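Local coordinates for protein RNA-dependent RNA Polymerase (Bombyx mori cytoplasmic polyhedrosis virus, PDB 6TZ0) that polymerises RNA on an RNA template, transcribing the viral double-stranded genome into plus strands and probably making the complementary minus strands during replication, at residues Ile739-Arg744 against Glu759-Leu763; Val930-Ala934 against Gln974-Gln978; Asp966-Gly970 against Val1112-Ala1116; Phe1093-Tyr1097 against Ala1127-Ser1132. All blocks are in the same frame, centred on the assembly; numbering follows the deposited sequence.

Contact 1: residues Ile739-Arg744 against Glu759-Leu763; sequences ISLWTR and ELNAL
The irregular loop Ile739-Arg744 runs past one flank of helical residues Glu759-Leu763, and the backbones come nearest at Leu741 and Leu763, whose CA atoms are 6.9 Å apart. Leu763 is the hub on the helix. Its CD2 meets CG2 of Ile739 at 3.8 Å, while CD1 lies near the carbonyl oxygen of Ser740. Next to it, CD2 of Leu741 lies against the root of the same side chain, 3.7 Å from Leu763 CB. Leu741 reaches there with CG anti to its own carbonyl carbon (chi1 -64°), and the same methyl borders CD2 of Leu760. One turn before Leu763, Glu759 stretches out fully extended to a salt bridge with Arg744, NH1 to OE2 at 2.8 Å. The carboxylate comes to the edge of the guanidinium with the two planes 81° apart, and Arg744 NH1 is nearer to OE2 than to OE1 of Glu759 (3.4 Å). OE2 is shared with Arg141, which adds a second positive partner. Within the loop, the hydroxyls of Ser740 and Thr743 are hydrogen-bonded to each other across the turn. The result is loop-on-helix packing: aliphatic side chains meet one stripe of helix 754-766, with an ion pair beside them.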
loop_
_atom_site.group_PDB
_atom_site.type_symbol
_atom_site.label_atom_id
_atom_site.label_comp_id
_atom_site.label_asym_id
_atom_site.label_seq_id
_atom_site.Cartn_x
_atom_site.Cartn_y
_atom_site.Cartn_z
ATOM N N ILE A 739 11.124 11.175 -13.567
ATOM C CA ILE A 739 9.874 11.328 -14.297
ATOM C C ILE A 739 10.105 10.828 -15.711
ATOM O O ILE A 739 10.984 11.334 -16.418
ATOM C CB ILE A 739 9.405 12.784 -14.300
ATOM C CG1 ILE A 739 9.128 13.230 -12.871
ATOM C CG2 ILE A 739 8.178 12.948 -15.177
ATOM C CD1 ILE A 739 9.019 14.692 -12.737
ATOM N N SER A 740 9.319 9.844 -16.128
ATOM C CA SER A 740 9.478 9.219 -17.432
ATOM C C SER A 740 8.343 9.676 -18.328
ATOM O O SER A 740 7.181 9.331 -18.095
ATOM C CB SER A 740 9.490 7.701 -17.316
ATOM O OG SER A 740 9.723 7.111 -18.578
ATOM N N LEU A 741 8.682 10.436 -19.358
ATOM C CA LEU A 741 7.701 10.855 -20.345
ATOM C C LEU A 741 7.349 9.756 -21.334
ATOM O O LEU A 741 6.485 9.976 -22.186
ATOM C CB LEU A 741 8.221 12.072 -21.112
ATOM C CG LEU A 741 8.464 13.374 -20.357
ATOM C CD1 LEU A 741 9.095 14.399 -21.276
ATOM C CD2 LEU A 741 7.173 13.902 -19.784
ATOM N N TRP A 742 7.986 8.588 -21.259
ATOM C CA TRP A 742 7.924 7.630 -22.351
ATOM C C TRP A 742 7.539 6.215 -21.942
ATOM O O TRP A 742 7.057 5.467 -22.800
ATOM C CB TRP A 742 9.274 7.589 -23.086
ATOM C CG TRP A 742 9.739 8.960 -23.499
ATOM C CD1 TRP A 742 10.766 9.674 -22.946
ATOM C CD2 TRP A 742 9.135 9.813 -24.470
ATOM N NE1 TRP A 742 10.866 10.902 -23.553
ATOM C CE2 TRP A 742 9.874 11.011 -24.492
ATOM C CE3 TRP A 742 8.058 9.669 -25.341
ATOM C CZ2 TRP A 742 9.560 12.057 -25.344
ATOM C CZ3 TRP A 742 7.749 10.708 -26.188
ATOM C CH2 TRP A 742 8.499 11.886 -26.187
ATOM N N THR A 743 7.728 5.816 -20.688
ATOM C CA THR A 743 7.409 4.466 -20.246
ATOM C C THR A 743 6.288 4.497 -19.212
ATOM O O THR A 743 5.919 5.554 -18.701
ATOM C CB THR A 743 8.648 3.768 -19.672
ATOM O OG1 THR A 743 9.095 4.471 -18.512
ATOM C CG2 THR A 743 9.770 3.752 -20.686
ATOM N N ARG A 744 5.740 3.317 -18.913
ATOM C CA ARG A 744 4.663 3.179 -17.939
ATOM C C ARG A 744 4.922 2.008 -17.006
ATOM O O ARG A 744 5.869 1.237 -17.173
ATOM C CB ARG A 744 3.300 2.960 -18.594
ATOM C CG ARG A 744 2.758 4.143 -19.303
ATOM C CD ARG A 744 1.403 3.842 -19.887
ATOM N NE ARG A 744 0.407 3.627 -18.848
ATOM C CZ ARG A 744 -0.296 4.603 -18.285
ATOM N NH1 ARG A 744 -0.108 5.857 -18.666
ATOM N NH2 ARG A 744 -1.186 4.328 -17.343
ATOM N N GLU A 759 -2.469 13.825 -19.036
ATOM C CA GLU A 759 -1.340 13.121 -18.433
ATOM C C GLU A 759 -0.010 13.719 -18.871
ATOM O O GLU A 759 0.909 13.875 -18.053
ATOM C CB GLU A 759 -1.410 11.641 -18.796
ATOM C CG GLU A 759 -0.306 10.792 -18.212
ATOM C CD GLU A 759 -0.448 9.330 -18.579
ATOM O OE1 GLU A 759 -1.405 8.983 -19.302
ATOM O OE2 GLU A 759 0.400 8.523 -18.144
ATOM N N LEU A 760 0.103 14.072 -20.154
ATOM C CA LEU A 760 1.328 14.686 -20.652
ATOM C C LEU A 760 1.554 16.056 -20.025
ATOM O O LEU A 760 2.683 16.385 -19.648
ATOM C CB LEU A 760 1.283 14.764 -22.182
ATOM C CG LEU A 760 2.497 15.129 -23.049
ATOM C CD1 LEU A 760 2.659 16.623 -23.259
ATOM C CD2 LEU A 760 3.769 14.556 -22.447
ATOM N N ASN A 761 0.491 16.849 -19.868
ATOM C CA ASN A 761 0.616 18.159 -19.239
ATOM C C ASN A 761 0.968 18.042 -17.763
ATOM O O ASN A 761 1.742 18.853 -17.247
ATOM C CB ASN A 761 -0.673 18.958 -19.411
ATOM C CG ASN A 761 -0.848 19.477 -20.815
ATOM O OD1 ASN A 761 0.108 19.922 -21.443
ATOM N ND2 ASN A 761 -2.073 19.444 -21.309
ATOM N N ALA A 762 0.436 17.030 -17.075
ATOM C CA ALA A 762 0.794 16.835 -15.672
ATOM C C ALA A 762 2.253 16.418 -15.519
ATOM O O ALA A 762 2.939 16.883 -14.605
ATOM C CB ALA A 762 -0.128 15.802 -15.030
ATOM N N LEU A 763 2.757 15.568 -16.419
ATOM C CA LEU A 763 4.162 15.173 -16.340
ATOM C C LEU A 763 5.103 16.316 -16.705
ATOM O O LEU A 763 6.181 16.454 -16.104
ATOM C CB LEU A 763 4.413 13.976 -17.249
ATOM C CG LEU A 763 3.808 12.644 -16.821
ATOM C CD1 LEU A 763 3.949 11.654 -17.939
ATOM C CD2 LEU A 763 4.507 12.122 -15.592
#

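Contact 2: residues Val930-Ala934 against Gln974-Gln978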
loop_
_atom_site.group_PDB
_atom_site.type_symbol
_atom_site.label_atom_id
_atom_site.label_comp_id
_atom_site.label_asym_id
_atom_site.label_seq_id
_atom_site.Cartn_x
_atom_site.Cartn_y
_atom_site.Cartn_z
ATOM N N VAL A 930 -28.707 -5.538 -6.200
ATOM C CA VAL A 930 -27.914 -4.358 -5.859
ATOM C C VAL A 930 -28.505 -3.649 -4.646
ATOM O O VAL A 930 -27.783 -3.298 -3.699
ATOM C CB VAL A 930 -27.817 -3.411 -7.069
ATOM C CG1 VAL A 930 -27.094 -2.129 -6.693
ATOM C CG2 VAL A 930 -27.108 -4.090 -8.215
ATOM N N ASN A 931 -29.830 -3.445 -4.656
ATOM C CA ASN A 931 -30.510 -2.844 -3.512
ATOM C C ASN A 931 -30.375 -3.709 -2.271
ATOM O O ASN A 931 -30.206 -3.187 -1.166
ATOM C CB ASN A 931 -31.990 -2.615 -3.818
ATOM C CG ASN A 931 -32.214 -1.573 -4.886
ATOM O OD1 ASN A 931 -32.748 -1.867 -5.953
ATOM N ND2 ASN A 931 -31.809 -0.345 -4.605
ATOM N N GLU A 932 -30.413 -5.034 -2.441
ATOM C CA GLU A 932 -30.288 -5.932 -1.300
ATOM C C GLU A 932 -28.894 -5.872 -0.686
ATOM O O GLU A 932 -28.759 -5.815 0.544
ATOM C CB GLU A 932 -30.636 -7.355 -1.723
ATOM C CG GLU A 932 -30.618 -8.347 -0.586
ATOM C CD GLU A 932 -31.142 -9.700 -0.989
ATOM O OE1 GLU A 932 -31.545 -9.858 -2.160
ATOM O OE2 GLU A 932 -31.151 -10.609 -0.134
ATOM N N LEU A 933 -27.852 -5.838 -1.524
ATOM C CA LEU A 933 -26.487 -5.752 -1.011
ATOM C C LEU A 933 -26.227 -4.419 -0.324
ATOM O O LEU A 933 -25.602 -4.382 0.742
ATOM C CB LEU A 933 -25.475 -5.970 -2.133
ATOM C CG LEU A 933 -25.348 -7.361 -2.750
ATOM C CD1 LEU A 933 -24.353 -7.314 -3.883
ATOM C CD2 LEU A 933 -24.929 -8.385 -1.726
ATOM N N ALA A 934 -26.735 -3.319 -0.886
ATOM C CA ALA A 934 -26.495 -2.021 -0.260
ATOM C C ALA A 934 -27.307 -1.849 1.022
ATOM O O ALA A 934 -26.821 -1.253 1.994
ATOM C CB ALA A 934 -26.802 -0.902 -1.241
ATOM N N GLN A 974 -25.244 2.252 -3.339
ATOM C CA GLN A 974 -25.878 1.484 -4.409
ATOM C C GLN A 974 -25.148 1.670 -5.727
ATOM O O GLN A 974 -24.929 0.701 -6.462
ATOM C CB GLN A 974 -27.337 1.905 -4.594
ATOM C CG GLN A 974 -28.254 1.621 -3.438
ATOM C CD GLN A 974 -29.693 1.977 -3.736
ATOM O OE1 GLN A 974 -30.018 2.448 -4.826
ATOM N NE2 GLN A 974 -30.565 1.768 -2.758
ATOM N N GLU A 975 -24.757 2.910 -6.042
ATOM C CA GLU A 975 -24.060 3.172 -7.296
ATOM C C GLU A 975 -22.669 2.560 -7.301
ATOM O O GLU A 975 -22.224 2.050 -8.330
ATOM C CB GLU A 975 -23.967 4.670 -7.565
ATOM C CG GLU A 975 -25.264 5.339 -7.961
ATOM C CD GLU A 975 -25.058 6.800 -8.307
ATOM O OE1 GLU A 975 -23.946 7.310 -8.060
ATOM O OE2 GLU A 975 -25.991 7.431 -8.847
ATOM N N LYS A 976 -21.977 2.589 -6.162
ATOM C CA LYS A 976 -20.633 2.020 -6.091
ATOM C C LYS A 976 -20.668 0.505 -6.255
ATOM O O LYS A 976 -19.853 -0.071 -6.998
ATOM C CB LYS A 976 -19.988 2.412 -4.763
ATOM C CG LYS A 976 -18.503 2.146 -4.669
ATOM C CD LYS A 976 -17.994 2.515 -3.284
ATOM C CE LYS A 976 -18.010 4.017 -3.047
ATOM N NZ LYS A 976 -16.991 4.734 -3.859
ATOM N N ILE A 977 -21.634 -0.147 -5.598
ATOM C CA ILE A 977 -21.821 -1.587 -5.765
ATOM C C ILE A 977 -22.252 -1.913 -7.192
ATOM O O ILE A 977 -21.799 -2.905 -7.777
ATOM C CB ILE A 977 -22.819 -2.112 -4.715
ATOM C CG1 ILE A 977 -22.203 -2.008 -3.322
ATOM C CG2 ILE A 977 -23.227 -3.552 -4.970
ATOM C CD1 ILE A 977 -23.156 -2.323 -2.213
ATOM N N GLN A 978 -23.079 -1.055 -7.800
ATOM C CA GLN A 978 -23.526 -1.296 -9.169
ATOM C C GLN A 978 -22.390 -1.146 -10.171
ATOM O O GLN A 978 -22.368 -1.854 -11.182
ATOM C CB GLN A 978 -24.676 -0.348 -9.513
ATOM C CG GLN A 978 -25.459 -0.712 -10.770
ATOM C CD GLN A 978 -24.890 -0.101 -12.033
ATOM O OE1 GLN A 978 -24.295 0.974 -12.003
ATOM N NE2 GLN A 978 -25.066 -0.791 -13.154
#
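Val930 and Ala934, one turn apart on their helix, face Gln974 and Ile977 where the helices cross steeply, their N-to-C directions 119° apart and the axes of the two short segments approaching to 9.2 Å. At one end Val930 lays its CG1 methyl against the other helix. That branch is anti to the backbone nitrogen (chi1 175°), which carries it to 3.6 Å from the carbonyl oxygen of Gln974 and close to CB of Gln978. The carbonyl already accepts the helix bond from Gln978 N, and the methyl simply rests on it.

Ile977 is the main wedge from the opposite side. Its two branches divide the work: CD1, at the tip of an extended arm, lies over the backbone at Ala934, 3.9 Å from its CA, whereas CG2 turns to CD1 of Leu933 at 4.1 Å, the two side chains crossing at a slant. The small side chain of Ala934 lets both partners come close, and its CB also touches CG of Gln974 at 3.6 Å. Gln974 continues outward in an extended chain beyond CG, and its terminal amide lies beside that of Asn931, the planes 79° apart. Gln978 bends away after CB and offers little beyond that atom.

The pair of helices, 927-937 and 973-979, is covered further by helix 449-455: Val455 packs on Leu933, and Val451 and Ala454 pack on Ile977. Asn64 of the neighbouring Viral structural protein 4 chain also lies against Leu933 and Glu932, so the partner protein touches helix 927-937 at these two residues.

Contact 3: residues Asp966-Gly970 against Val1112-Ala1116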
loop_
_atom_site.group_PDB
_atom_site.type_symbol
_atom_site.label_atom_id
_atom_site.label_comp_id
_atom_site.label_asym_id
_atom_site.label_seq_id
_atom_site.Cartn_x
_atom_site.Cartn_y
_atom_site.Cartn_z
ATOM N N ASP A 966 -26.612 10.314 -7.854
ATOM C CA ASP A 966 -25.205 10.446 -7.494
ATOM C C ASP A 966 -24.945 11.588 -6.525
ATOM O O ASP A 966 -23.785 11.845 -6.188
ATOM C CB ASP A 966 -24.360 10.632 -8.756
ATOM C CG ASP A 966 -24.833 11.790 -9.619
ATOM O OD1 ASP A 966 -25.897 12.375 -9.328
ATOM O OD2 ASP A 966 -24.131 12.122 -10.594
ATOM N N ILE A 967 -25.993 12.275 -6.088
ATOM C CA ILE A 967 -25.897 13.424 -5.201
ATOM C C ILE A 967 -26.613 13.063 -3.902
ATOM O O ILE A 967 -26.255 13.544 -2.821
ATOM C CB ILE A 967 -26.491 14.669 -5.892
ATOM C CG1 ILE A 967 -25.749 14.940 -7.197
ATOM C CG2 ILE A 967 -26.366 15.895 -5.061
ATOM C CD1 ILE A 967 -24.258 15.150 -7.022
ATOM N N VAL A 968 -27.604 12.177 -4.003
ATOM C CA VAL A 968 -28.320 11.689 -2.831
ATOM C C VAL A 968 -27.429 10.724 -2.063
ATOM O O VAL A 968 -26.820 9.819 -2.648
ATOM C CB VAL A 968 -29.641 11.028 -3.253
ATOM C CG1 VAL A 968 -30.387 10.463 -2.054
ATOM C CG2 VAL A 968 -30.507 12.022 -3.993
ATOM N N TYR A 969 -27.350 10.914 -0.741
ATOM C CA TYR A 969 -26.408 10.170 0.086
ATOM C C TYR A 969 -26.906 8.776 0.441
ATOM O O TYR A 969 -26.089 7.875 0.656
ATOM C CB TYR A 969 -26.106 10.952 1.364
ATOM C CG TYR A 969 -25.108 10.286 2.287
ATOM C CD1 TYR A 969 -23.751 10.279 1.988
ATOM C CD2 TYR A 969 -25.527 9.664 3.459
ATOM C CE1 TYR A 969 -22.840 9.676 2.831
ATOM C CE2 TYR A 969 -24.624 9.059 4.305
ATOM C CZ TYR A 969 -23.283 9.069 3.988
ATOM O OH TYR A 969 -22.385 8.463 4.836
ATOM N N GLY A 970 -28.224 8.582 0.532
ATOM C CA GLY A 970 -28.753 7.244 0.741
ATOM C C GLY A 970 -28.493 6.324 -0.433
ATOM O O GLY A 970 -28.388 5.106 -0.263
ATOM N N VAL A 1112 -31.449 17.416 4.315
ATOM C CA VAL A 1112 -31.516 16.054 4.835
ATOM C C VAL A 1112 -31.165 15.034 3.748
ATOM O O VAL A 1112 -30.503 14.027 4.030
ATOM C CB VAL A 1112 -32.904 15.797 5.458
ATOM C CG1 VAL A 1112 -33.050 14.363 5.959
ATOM C CG2 VAL A 1112 -33.138 16.741 6.613
ATOM N N ALA A 1113 -31.550 15.291 2.493
ATOM C CA ALA A 1113 -31.236 14.359 1.412
ATOM C C ALA A 1113 -29.747 14.361 1.079
ATOM O O ALA A 1113 -29.175 13.308 0.780
ATOM C CB ALA A 1113 -32.064 14.694 0.175
ATOM N N ILE A 1114 -29.101 15.528 1.126
ATOM C CA ILE A 1114 -27.647 15.564 0.988
ATOM C C ILE A 1114 -26.979 15.056 2.262
ATOM O O ILE A 1114 -25.854 14.536 2.203
ATOM C CB ILE A 1114 -27.199 16.992 0.610
ATOM C CG1 ILE A 1114 -27.929 17.453 -0.642
ATOM C CG2 ILE A 1114 -25.710 17.089 0.309
ATOM C CD1 ILE A 1114 -27.776 16.552 -1.789
ATOM N N SER A 1115 -27.683 15.149 3.399
ATOM C CA SER A 1115 -27.245 14.692 4.726
ATOM C C SER A 1115 -25.960 15.377 5.174
ATOM O O SER A 1115 -25.119 14.769 5.840
ATOM C CB SER A 1115 -27.086 13.169 4.798
ATOM O OG SER A 1115 -25.935 12.760 4.090
ATOM N N ALA A 1116 -25.800 16.645 4.814
ATOM C CA ALA A 1116 -24.671 17.420 5.292
ATOM C C ALA A 1116 -24.926 17.894 6.718
ATOM O O ALA A 1116 -26.068 18.019 7.167
ATOM C CB ALA A 1116 -24.414 18.615 4.374
#
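Ile1114 and Tyr969 have the most surface buried here, with Ala1113 next, and between them they dock the loop Asp966-Gly970 on the closing turn of helix 1107-1114. The CB of Ile1114 starts out away from the loop, but CG1 lies beside the backbone nitrogen (chi1 -55°) and a second bend brings CD1 back to it. There CD1 sits 3.6 Å from CG2 of Ile967, the two side chains lying side by side and pointing the same way, and it also touches the Ile967 carbonyl oxygen.

Tyr969 works through its backbone and the root of its ring. Its amide nitrogen makes a weak hydrogen bond to the carbonyl oxygen of Ala1113, long at 3.4 Å but nearly straight at 174°. Its CB lies 3.7 Å from the carbonyl oxygen of Ile1114. The ring then leads off past Ser1115, whose OG approaches obliquely at 3.2 Å from CG of Tyr969. That hydroxyl is held by a bond of its own, donating to the Ile1114 carbonyl oxygen at 2.6 Å, and Ser1115 itself leaves the helix with a positive phi of 59°. Arg946 engages the tyrosine ring in a cation-pi interaction.

Ala1113 contributes chiefly its carbonyl. It belongs to the last helical turn, where carbonyl groups commonly lack an in-helix donor. The chemistry is thus that of a helix-end carbonyl that accepts from the loop, a shared acceptor with Ser949 OG as its second partner. Arg950 holds the loop separately, at the carbonyl oxygen of Gly970. Between these two segments the polar link is weak, and packing makes up the rest.

Contact 4: residues Phe1093-Tyr1097 against Ala1127-Ser1132; sequences FKQGY and AFAYYS
Tyr1131 plays both parts in successive edge-to-face pairs: one face of its ring receives the edge of Phe1093, and its own edge points at the face of Tyr1097. The first pair has centroids 5.5 Å apart. In the second they are 4.9 Å apart with planes at 86°, and CD2 of Tyr1131 stands over the centre of the Tyr1097 ring. Phe1093 and Tyr1097, a turn apart, both have CG anti to the backbone nitrogen (chi1 -173° for Phe1093), which sends both rings across to the other helix, side by side. Phe1128 comes the other way. Its CE1 lies over a face of Phe1093, the planes oblique at 32°, while CD1 abuts the edge of Tyr1097 at 3.9 Å from its CD1. The far end of the Phe1128 ring rests on bare backbone, with CZ 3.4 Å from the carbonyl carbon of Gly1096, where no side chain intervenes. Nearby, CB of Ala1127 touches CE1 of Phe1093 at 3.7 Å. Tyr1088 and Tyr1100 add further rings. Steeply crossed, with segment axes 10.9 Å apart, helices 1091-1101 and 1118-1132 are packed through an aromatic cluster, a feature of this helical part of the C-terminal region.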
loop_
_atom_site.group_PDB
_atom_site.type_symbol
_atom_site.label_atom_id
_atom_site.label_comp_id
_atom_site.label_asym_id
_atom_site.label_seq_id
_atom_site.Cartn_x
_atom_site.Cartn_y
_atom_site.Cartn_z
ATOM N N PHE A 1093 -24.462 21.961 -6.028
ATOM C CA PHE A 1093 -24.774 23.383 -5.973
ATOM C C PHE A 1093 -25.842 23.757 -6.990
ATOM O O PHE A 1093 -26.660 24.639 -6.722
ATOM C CB PHE A 1093 -23.526 24.237 -6.211
ATOM C CG PHE A 1093 -23.767 25.711 -6.003
ATOM C CD1 PHE A 1093 -23.709 26.251 -4.731
ATOM C CD2 PHE A 1093 -24.109 26.546 -7.065
ATOM C CE1 PHE A 1093 -23.949 27.589 -4.526
ATOM C CE2 PHE A 1093 -24.381 27.873 -6.856
ATOM C CZ PHE A 1093 -24.285 28.397 -5.586
ATOM N N LYS A 1094 -25.836 23.123 -8.164
ATOM C CA LYS A 1094 -26.797 23.488 -9.200
ATOM C C LYS A 1094 -28.213 23.101 -8.801
ATOM O O LYS A 1094 -29.134 23.926 -8.875
ATOM C CB LYS A 1094 -26.411 22.848 -10.531
ATOM C CG LYS A 1094 -25.201 23.482 -11.179
ATOM C CD LYS A 1094 -24.949 22.903 -12.551
ATOM C CE LYS A 1094 -24.370 21.504 -12.461
ATOM N NZ LYS A 1094 -24.006 20.976 -13.802
ATOM N N GLN A 1095 -28.395 21.863 -8.330
ATOM C CA GLN A 1095 -29.707 21.442 -7.849
ATOM C C GLN A 1095 -30.115 22.196 -6.588
ATOM O O GLN A 1095 -31.301 22.518 -6.415
ATOM C CB GLN A 1095 -29.702 19.933 -7.614
ATOM C CG GLN A 1095 -29.582 19.129 -8.904
ATOM C CD GLN A 1095 -29.400 17.644 -8.667
ATOM O OE1 GLN A 1095 -29.284 17.192 -7.530
ATOM N NE2 GLN A 1095 -29.362 16.878 -9.747
ATOM N N GLY A 1096 -29.146 22.545 -5.739
ATOM C CA GLY A 1096 -29.458 23.331 -4.561
ATOM C C GLY A 1096 -29.865 24.754 -4.888
ATOM O O GLY A 1096 -30.719 25.330 -4.219
ATOM N N TYR A 1097 -29.267 25.344 -5.917
ATOM C CA TYR A 1097 -29.636 26.705 -6.269
ATOM C C TYR A 1097 -30.959 26.726 -7.017
ATOM O O TYR A 1097 -31.700 27.715 -6.948
ATOM C CB TYR A 1097 -28.527 27.357 -7.086
ATOM C CG TYR A 1097 -28.761 28.818 -7.369
ATOM C CD1 TYR A 1097 -28.624 29.767 -6.366
ATOM C CD2 TYR A 1097 -29.110 29.252 -8.640
ATOM C CE1 TYR A 1097 -28.835 31.103 -6.618
ATOM C CE2 TYR A 1097 -29.323 30.587 -8.901
ATOM C CZ TYR A 1097 -29.184 31.506 -7.888
ATOM O OH TYR A 1097 -29.391 32.839 -8.147
ATOM N N ALA A 1127 -23.207 30.183 0.357
ATOM C CA ALA A 1127 -22.808 30.001 -1.033
ATOM C C ALA A 1127 -23.929 30.385 -1.993
ATOM O O ALA A 1127 -23.677 31.034 -3.017
ATOM C CB ALA A 1127 -22.370 28.556 -1.267
ATOM N N PHE A 1128 -25.176 30.015 -1.667
ATOM C CA PHE A 1128 -26.292 30.450 -2.510
ATOM C C PHE A 1128 -26.490 31.955 -2.434
ATOM O O PHE A 1128 -26.823 32.594 -3.441
ATOM C CB PHE A 1128 -27.603 29.775 -2.128
ATOM C CG PHE A 1128 -27.572 28.301 -2.224
ATOM C CD1 PHE A 1128 -27.222 27.684 -3.410
ATOM C CD2 PHE A 1128 -28.022 27.527 -1.174
ATOM C CE1 PHE A 1128 -27.203 26.318 -3.503
ATOM C CE2 PHE A 1128 -28.036 26.171 -1.269
ATOM C CZ PHE A 1128 -27.619 25.559 -2.433
ATOM N N ALA A 1129 -26.301 32.532 -1.244
ATOM C CA ALA A 1129 -26.461 33.973 -1.092
ATOM C C ALA A 1129 -25.381 34.733 -1.852
ATOM O O ALA A 1129 -25.629 35.832 -2.358
ATOM C CB ALA A 1129 -26.448 34.353 0.386
ATOM N N TYR A 1130 -24.184 34.160 -1.962
ATOM C CA TYR A 1130 -23.143 34.843 -2.713
ATOM C C TYR A 1130 -23.249 34.567 -4.206
ATOM O O TYR A 1130 -22.696 35.317 -5.012
ATOM C CB TYR A 1130 -21.763 34.442 -2.200
ATOM C CG TYR A 1130 -20.680 35.378 -2.669
ATOM C CD1 TYR A 1130 -20.527 36.627 -2.081
ATOM C CD2 TYR A 1130 -19.830 35.034 -3.703
ATOM C CE1 TYR A 1130 -19.548 37.500 -2.507
ATOM C CE2 TYR A 1130 -18.857 35.901 -4.135
ATOM C CZ TYR A 1130 -18.712 37.125 -3.533
ATOM O OH TYR A 1130 -17.727 37.977 -3.972
ATOM N N TYR A 1131 -23.934 33.501 -4.607
ATOM C CA TYR A 1131 -24.147 33.333 -6.038
ATOM C C TYR A 1131 -25.307 34.184 -6.538
ATOM O O TYR A 1131 -25.290 34.624 -7.693
ATOM C CB TYR A 1131 -24.383 31.865 -6.374
ATOM C CG TYR A 1131 -24.427 31.573 -7.857
ATOM C CD1 TYR A 1131 -23.257 31.534 -8.608
ATOM C CD2 TYR A 1131 -25.630 31.333 -8.505
ATOM C CE1 TYR A 1131 -23.283 31.261 -9.957
ATOM C CE2 TYR A 1131 -25.666 31.062 -9.859
ATOM C CZ TYR A 1131 -24.487 31.030 -10.577
ATOM O OH TYR A 1131 -24.514 30.761 -11.925
ATOM N N SER A 1132 -26.316 34.427 -5.693
ATOM C CA SER A 1132 -27.468 35.214 -6.127
ATOM C C SER A 1132 -27.117 36.691 -6.276
ATOM O O SER A 1132 -27.721 37.395 -7.094
ATOM C CB SER A 1132 -28.627 35.034 -5.151
ATOM O OG SER A 1132 -28.307 35.566 -3.879
#

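How the contacts relate
Contact 1 stands alone, about 9 Å from the centre of the chain and 36 to 38 Å, centre to centre, from the other three. It closes before they begin. Contacts 2, 3 and 4 all belong to the C-terminal region of the polymerase, with contact 3 in the middle: it lies about 16 Å between centres from each neighbour, while contacts 2 and 4 are 30 Å apart. Loop 966-970 leads into helix 973-979, and contact 3 touches contact 2 where Glu975 packs on Asp966; Ile967 meets Gln1095 of helix 1091-1101 in contact 4. Helices 1091-1101, 1107-1114 and 1118-1132 follow one another, and the interleaved segments tie distant parts of the region together.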